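Lem22 (Legionella pneumophila subsp. pneumophila ATCC 43290, PDB 5WD9) is a bacterial effector whose function is not established, though as an effector it probably acts in the host cell, perhaps by binding other proteins. Local coordinates at residues A[10-15]-A[65-70]; A[30-35]-A[79-84]. All coordinates share one frame; numbering follows the deposited sequence.

Interaction 1: residues A[10-15]-A[65-70]; sequences RLKEYM and IEIRSL
OE1 of E66 rests against the aliphatic arm of K12 and meets three successive methylenes, the nearest being CE of K12 at 3.5 Å. The two side chains slant across each other with no salt bridge between them: NZ of K12 stays 4.5 Å from OE1 of E66 and pairs instead with E16, one turn further along its own helix. A bend at chi2 (-88°) turns the lysine chain along the flank of E66, so CG and CE both come near CB of the glutamate. The opposite charges should still attract mildly.

Further in, side chains meet through hydrocarbon and sulfur, backbone atoms of K12 and L70 joining at one end. These are the first and third helices of a three-helix bundle; segments 10-15 and 65-70 run roughly parallel, at 27°, their axes approaching to 9.5 Å. I67 enters as a knob into the hole formed by L8, L11, K12 and M15. Its CG1 sits 3.8 Å from CB of K12, while its CG2 touches both CD2 of L11 and SD of M15, 4.0 Å from each. H42 of the middle helix also touches I67. One turn on, L70 lies nearly square to the K12 side chain and puts CD1 3.5 Å from the backbone O of K12. M15 bends at chi3 (79°), bringing CE of M15 to 4.1 Å from backbone C of L70.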
loop_
_atom_site.group_PDB
_atom_site.type_symbol
_atom_site.label_atom_id
_atom_site.label_comp_id
_atom_site.label_asym_id
_atom_site.label_seq_id
_atom_site.Cartn_x
_atom_site.Cartn_y
_atom_site.Cartn_z
ATOM N N ARG A 10 4.240 7.274 -7.624
ATOM C CA ARG A 10 4.862 5.958 -7.628
ATOM C C ARG A 10 4.270 5.066 -6.554
ATOM O O ARG A 10 4.022 3.885 -6.804
ATOM C CB ARG A 10 6.376 6.075 -7.433
ATOM C CG ARG A 10 7.137 6.418 -8.711
ATOM C CD ARG A 10 8.668 6.513 -8.495
ATOM N NE ARG A 10 9.161 5.484 -7.587
ATOM C CZ ARG A 10 10.219 5.621 -6.798
ATOM N NH1 ARG A 10 10.931 6.742 -6.794
ATOM N NH2 ARG A 10 10.552 4.639 -5.988
ATOM N N LEU A 11 4.034 5.605 -5.352
ATOM C CA LEU A 11 3.537 4.782 -4.257
ATOM C C LEU A 11 2.139 4.271 -4.567
ATOM O O LEU A 11 1.839 3.087 -4.355
ATOM C CB LEU A 11 3.534 5.560 -2.942
ATOM C CG LEU A 11 2.862 4.808 -1.785
ATOM C CD1 LEU A 11 3.628 3.561 -1.410
ATOM C CD2 LEU A 11 2.683 5.725 -0.590
ATOM N N LYS A 12 1.264 5.154 -5.048
ATOM C CA LYS A 12 -0.093 4.743 -5.363
ATOM C C LYS A 12 -0.074 3.581 -6.338
ATOM O O LYS A 12 -0.727 2.549 -6.128
ATOM C CB LYS A 12 -0.858 5.937 -5.941
ATOM C CG LYS A 12 -2.347 5.707 -6.140
ATOM C CD LYS A 12 -2.678 5.114 -7.495
ATOM C CE LYS A 12 -4.188 5.129 -7.730
ATOM N NZ LYS A 12 -4.572 4.412 -8.970
ATOM N N GLU A 13 0.692 3.727 -7.409
ATOM C CA GLU A 13 0.681 2.700 -8.434
ATOM C C GLU A 13 1.422 1.453 -7.985
ATOM O O GLU A 13 1.027 0.346 -8.361
ATOM C CB GLU A 13 1.207 3.266 -9.740
ATOM C CG GLU A 13 0.307 4.372 -10.234
ATOM C CD GLU A 13 0.650 4.844 -11.614
ATOM O OE1 GLU A 13 1.473 4.191 -12.292
ATOM O OE2 GLU A 13 0.071 5.873 -12.016
ATOM N N TYR A 14 2.461 1.610 -7.160
ATOM C CA TYR A 14 3.151 0.457 -6.586
ATOM C C TYR A 14 2.192 -0.372 -5.740
ATOM O O TYR A 14 2.114 -1.592 -5.885
ATOM C CB TYR A 14 4.327 0.958 -5.744
ATOM C CG TYR A 14 5.127 -0.139 -5.084
ATOM C CD1 TYR A 14 6.285 -0.609 -5.667
ATOM C CD2 TYR A 14 4.739 -0.692 -3.869
ATOM C CE1 TYR A 14 7.029 -1.603 -5.065
ATOM C CE2 TYR A 14 5.479 -1.690 -3.272
ATOM C CZ TYR A 14 6.615 -2.125 -3.872
ATOM O OH TYR A 14 7.354 -3.137 -3.274
ATOM N N MET A 15 1.442 0.288 -4.862
ATOM C CA MET A 15 0.510 -0.433 -4.001
ATOM C C MET A 15 -0.579 -1.109 -4.813
ATOM O O MET A 15 -0.934 -2.261 -4.547
ATOM C CB MET A 15 -0.112 0.515 -2.982
ATOM C CG MET A 15 0.866 1.020 -1.932
ATOM S SD MET A 15 0.075 2.138 -0.755
ATOM C CE MET A 15 -0.763 0.950 0.305
ATOM N N ILE A 65 -5.648 10.602 -0.840
ATOM C CA ILE A 65 -6.926 9.918 -0.688
ATOM C C ILE A 65 -6.917 8.575 -1.422
ATOM O O ILE A 65 -7.369 7.548 -0.886
ATOM C CB ILE A 65 -8.063 10.840 -1.159
ATOM C CG1 ILE A 65 -8.202 12.022 -0.198
ATOM C CG2 ILE A 65 -9.355 10.057 -1.287
ATOM C CD1 ILE A 65 -8.968 13.211 -0.771
ATOM N N GLU A 66 -6.379 8.550 -2.647
ATOM C CA GLU A 66 -6.274 7.291 -3.387
ATOM C C GLU A 66 -5.420 6.277 -2.638
ATOM O O GLU A 66 -5.770 5.087 -2.557
ATOM C CB GLU A 66 -5.690 7.553 -4.776
ATOM C CG GLU A 66 -6.616 8.350 -5.696
ATOM C CD GLU A 66 -5.949 8.770 -6.999
ATOM O OE1 GLU A 66 -4.739 8.533 -7.176
ATOM O OE2 GLU A 66 -6.642 9.356 -7.866
ATOM N N ILE A 67 -4.314 6.735 -2.057
ATOM C CA ILE A 67 -3.417 5.850 -1.327
ATOM C C ILE A 67 -4.100 5.329 -0.079
ATOM O O ILE A 67 -3.946 4.160 0.282
ATOM C CB ILE A 67 -2.120 6.600 -0.986
ATOM C CG1 ILE A 67 -1.291 6.773 -2.256
ATOM C CG2 ILE A 67 -1.308 5.840 0.068
ATOM C CD1 ILE A 67 -0.278 7.859 -2.159
ATOM N N ARG A 68 -4.889 6.169 0.592
ATOM C CA ARG A 68 -5.534 5.719 1.815
ATOM C C ARG A 68 -6.484 4.564 1.529
ATOM O O ARG A 68 -6.561 3.604 2.304
ATOM C CB ARG A 68 -6.261 6.897 2.458
ATOM C CG ARG A 68 -7.117 6.498 3.633
ATOM C CD ARG A 68 -6.316 6.156 4.853
ATOM N NE ARG A 68 -7.206 5.723 5.930
ATOM C CZ ARG A 68 -6.807 5.416 7.157
ATOM N NH1 ARG A 68 -5.526 5.479 7.470
ATOM N NH2 ARG A 68 -7.697 5.037 8.069
ATOM N N SER A 69 -7.221 4.642 0.425
ATOM C CA SER A 69 -8.119 3.549 0.077
ATOM C C SER A 69 -7.341 2.260 -0.145
ATOM O O SER A 69 -7.763 1.184 0.303
ATOM C CB SER A 69 -8.892 3.919 -1.183
ATOM O OG SER A 69 -9.730 2.850 -1.593
ATOM N N LEU A 70 -6.210 2.344 -0.847
ATOM C CA LEU A 70 -5.386 1.161 -1.065
ATOM C C LEU A 70 -4.808 0.648 0.246
ATOM O O LEU A 70 -4.696 -0.566 0.450
ATOM C CB LEU A 70 -4.271 1.493 -2.044
ATOM C CG LEU A 70 -4.770 1.801 -3.450
ATOM C CD1 LEU A 70 -3.673 2.483 -4.247
ATOM C CD2 LEU A 70 -5.235 0.524 -4.143
#

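Interaction 2: residues A[30-35]-A[79-84]; sequences AQLKFL and DKCRDQ
C81 points its thiol into the flank of L32 and Q31, where the second and third helices of the three-helix bundle pack roughly antiparallel, segments 30-35 and 79-84 being 144° apart. This is the tight part of the contact. SG of C81 lies 3.7 Å from CB of L32 and equally close to the backbone N of L32, and the stem of Q31 runs past the same sulfur. With SG anti to the backbone N of C81 (chi1 -174°), the thiol reaches across to the opposing helix. Behind it, CD1 of L35 closes on CB of C81 at 4.1 Å, with A22 of the first helix touching both Q31 and L35.

The margins are more polar and nearer solvent. On one, exposed R82 still packs closely, its chain crossing L32 at about a right angle: CD1 of L32 meets CG of R82 at 3.7 Å, and CD2 sits over one face of the guanidinium, offset toward its rim and 3.7 Å above the plane. NH2 of R82 goes on to a salt bridge with E36, a turn beyond L32, which helps hold the guanidinium beside the leucine methyls. On the other, looser margin the amides of Q31 and Q84 do not meet directly. A single water spans them, donating one hydrogen to OE1 of Q31 at 2.8 Å and the other to OE1 of Q84 at 2.9 Å.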
loop_
_atom_site.group_PDB
_atom_site.type_symbol
_atom_site.label_atom_id
_atom_site.label_comp_id
_atom_site.label_asym_id
_atom_site.label_seq_id
_atom_site.Cartn_x
_atom_site.Cartn_y
_atom_site.Cartn_z
ATOM N N ALA A 30 2.956 -16.414 -1.357
ATOM C CA ALA A 30 3.176 -15.442 -2.419
ATOM C C ALA A 30 2.271 -14.235 -2.238
ATOM O O ALA A 30 2.686 -13.093 -2.461
ATOM C CB ALA A 30 2.932 -16.097 -3.778
ATOM N N GLN A 31 1.023 -14.474 -1.833
ATOM C CA GLN A 31 0.114 -13.373 -1.567
ATOM C C GLN A 31 0.668 -12.482 -0.474
ATOM O O GLN A 31 0.667 -11.255 -0.600
ATOM C CB GLN A 31 -1.234 -13.942 -1.136
ATOM C CG GLN A 31 -2.271 -12.882 -0.892
ATOM C CD GLN A 31 -3.582 -13.440 -0.398
ATOM O OE1 GLN A 31 -3.743 -14.654 -0.251
ATOM N NE2 GLN A 31 -4.536 -12.549 -0.134
ATOM N N LEU A 32 1.179 -13.095 0.598
ATOM C CA LEU A 32 1.707 -12.321 1.708
ATOM C C LEU A 32 2.889 -11.473 1.281
ATOM O O LEU A 32 3.007 -10.323 1.709
ATOM C CB LEU A 32 2.099 -13.229 2.871
ATOM C CG LEU A 32 2.530 -12.448 4.122
ATOM C CD1 LEU A 32 1.432 -11.510 4.623
ATOM C CD2 LEU A 32 2.989 -13.399 5.223
ATOM N N LYS A 33 3.762 -12.003 0.422
ATOM C CA LYS A 33 4.918 -11.223 0.016
ATOM C C LYS A 33 4.490 -9.961 -0.722
ATOM O O LYS A 33 5.030 -8.881 -0.470
ATOM C CB LYS A 33 5.850 -12.067 -0.849
ATOM C CG LYS A 33 7.129 -11.335 -1.217
ATOM C CD LYS A 33 8.152 -11.406 -0.083
ATOM C CE LYS A 33 8.670 -10.018 0.304
ATOM N NZ LYS A 33 7.606 -9.135 0.872
ATOM N N PHE A 34 3.511 -10.062 -1.623
ATOM C CA PHE A 34 3.047 -8.876 -2.342
ATOM C C PHE A 34 2.387 -7.882 -1.394
ATOM O O PHE A 34 2.611 -6.666 -1.498
ATOM C CB PHE A 34 2.068 -9.278 -3.447
ATOM C CG PHE A 34 2.713 -9.974 -4.606
ATOM C CD1 PHE A 34 3.711 -9.344 -5.344
ATOM C CD2 PHE A 34 2.328 -11.258 -4.965
ATOM C CE1 PHE A 34 4.311 -9.976 -6.413
ATOM C CE2 PHE A 34 2.924 -11.893 -6.038
ATOM C CZ PHE A 34 3.911 -11.247 -6.762
ATOM N N LEU A 35 1.558 -8.378 -0.473
ATOM C CA LEU A 35 0.892 -7.489 0.470
ATOM C C LEU A 35 1.892 -6.821 1.400
ATOM O O LEU A 35 1.761 -5.630 1.710
ATOM C CB LEU A 35 -0.167 -8.267 1.254
ATOM C CG LEU A 35 -1.329 -8.757 0.382
ATOM C CD1 LEU A 35 -2.205 -9.704 1.189
ATOM C CD2 LEU A 35 -2.148 -7.591 -0.138
ATOM N N ASP A 79 -4.400 -9.011 6.730
ATOM C CA ASP A 79 -4.870 -9.677 7.930
ATOM C C ASP A 79 -5.470 -11.032 7.587
ATOM O O ASP A 79 -5.190 -12.033 8.253
ATOM C CB ASP A 79 -5.903 -8.783 8.601
ATOM C CG ASP A 79 -6.378 -9.326 9.904
ATOM O OD1 ASP A 79 -5.548 -9.383 10.837
ATOM O OD2 ASP A 79 -7.577 -9.646 10.008
ATOM N N LYS A 80 -6.300 -11.085 6.546
ATOM C CA LYS A 80 -6.896 -12.357 6.153
ATOM C C LYS A 80 -5.826 -13.355 5.731
ATOM O O LYS A 80 -5.875 -14.535 6.106
ATOM C CB LYS A 80 -7.892 -12.132 5.013
ATOM C CG LYS A 80 -9.074 -11.253 5.383
ATOM C CD LYS A 80 -10.112 -12.022 6.163
ATOM C CE LYS A 80 -10.887 -11.115 7.097
ATOM N NZ LYS A 80 -11.749 -11.912 8.009
ATOM N N CYS A 81 -4.845 -12.905 4.950
ATOM C CA CYS A 81 -3.770 -13.784 4.522
ATOM C C CYS A 81 -2.995 -14.340 5.711
ATOM O O CYS A 81 -2.783 -15.551 5.816
ATOM C CB CYS A 81 -2.851 -12.993 3.606
ATOM S SG CYS A 81 -1.568 -13.983 2.872
ATOM N N ARG A 82 -2.563 -13.467 6.622
ATOM C CA ARG A 82 -1.789 -13.927 7.774
ATOM C C ARG A 82 -2.614 -14.848 8.665
ATOM O O ARG A 82 -2.088 -15.828 9.212
ATOM C CB ARG A 82 -1.287 -12.722 8.570
ATOM C CG ARG A 82 -0.119 -11.993 7.952
ATOM C CD ARG A 82 0.576 -11.123 8.987
ATOM N NE ARG A 82 1.806 -10.525 8.470
ATOM C CZ ARG A 82 2.984 -11.142 8.432
ATOM N NH1 ARG A 82 3.106 -12.385 8.879
ATOM N NH2 ARG A 82 4.046 -10.514 7.941
ATOM N N ASP A 83 -3.908 -14.552 8.824
ATOM C CA ASP A 83 -4.784 -15.425 9.607
ATOM C C ASP A 83 -4.820 -16.820 9.011
ATOM O O ASP A 83 -4.756 -17.818 9.737
ATOM C CB ASP A 83 -6.210 -14.880 9.625
ATOM C CG ASP A 83 -6.398 -13.717 10.565
ATOM O OD1 ASP A 83 -5.496 -13.415 11.369
ATOM O OD2 ASP A 83 -7.468 -13.093 10.469
ATOM N N GLN A 84 -4.939 -16.906 7.685
ATOM C CA GLN A 84 -5.000 -18.197 7.011
ATOM C C GLN A 84 -3.675 -18.931 7.125
ATOM O O GLN A 84 -3.653 -20.148 7.318
ATOM C CB GLN A 84 -5.353 -17.975 5.544
ATOM C CG GLN A 84 -6.801 -17.639 5.292
ATOM C CD GLN A 84 -7.202 -17.918 3.863
ATOM O OE1 GLN A 84 -6.786 -17.211 2.946
ATOM N NE2 GLN A 84 -7.997 -18.964 3.661
HETATM O O HOH W 1 -5.853 -14.800 1.648
#

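How the interactions relate
Both contacts use helix 58-87, which meets helix 4-24 in interaction 1 and helix 28-52 in interaction 2, with the remaining helix flanking each contact. Their centres are 18 Å apart and their nearest atoms about 6 Å, so they do not touch. Along the chain the segments alternate: 10-15, 30-35, 65-70, 79-84. Interaction 1 lies near the middle of the molecule, 6 Å from its centre, whereas interaction 2 is 13 Å out, toward the C-terminal end of the last helix. Helix 58-87 thus runs roughly parallel to the first helix and roughly antiparallel to the second, and these contacts are two samples of its interfaces with both partners in an up-down-up bundle.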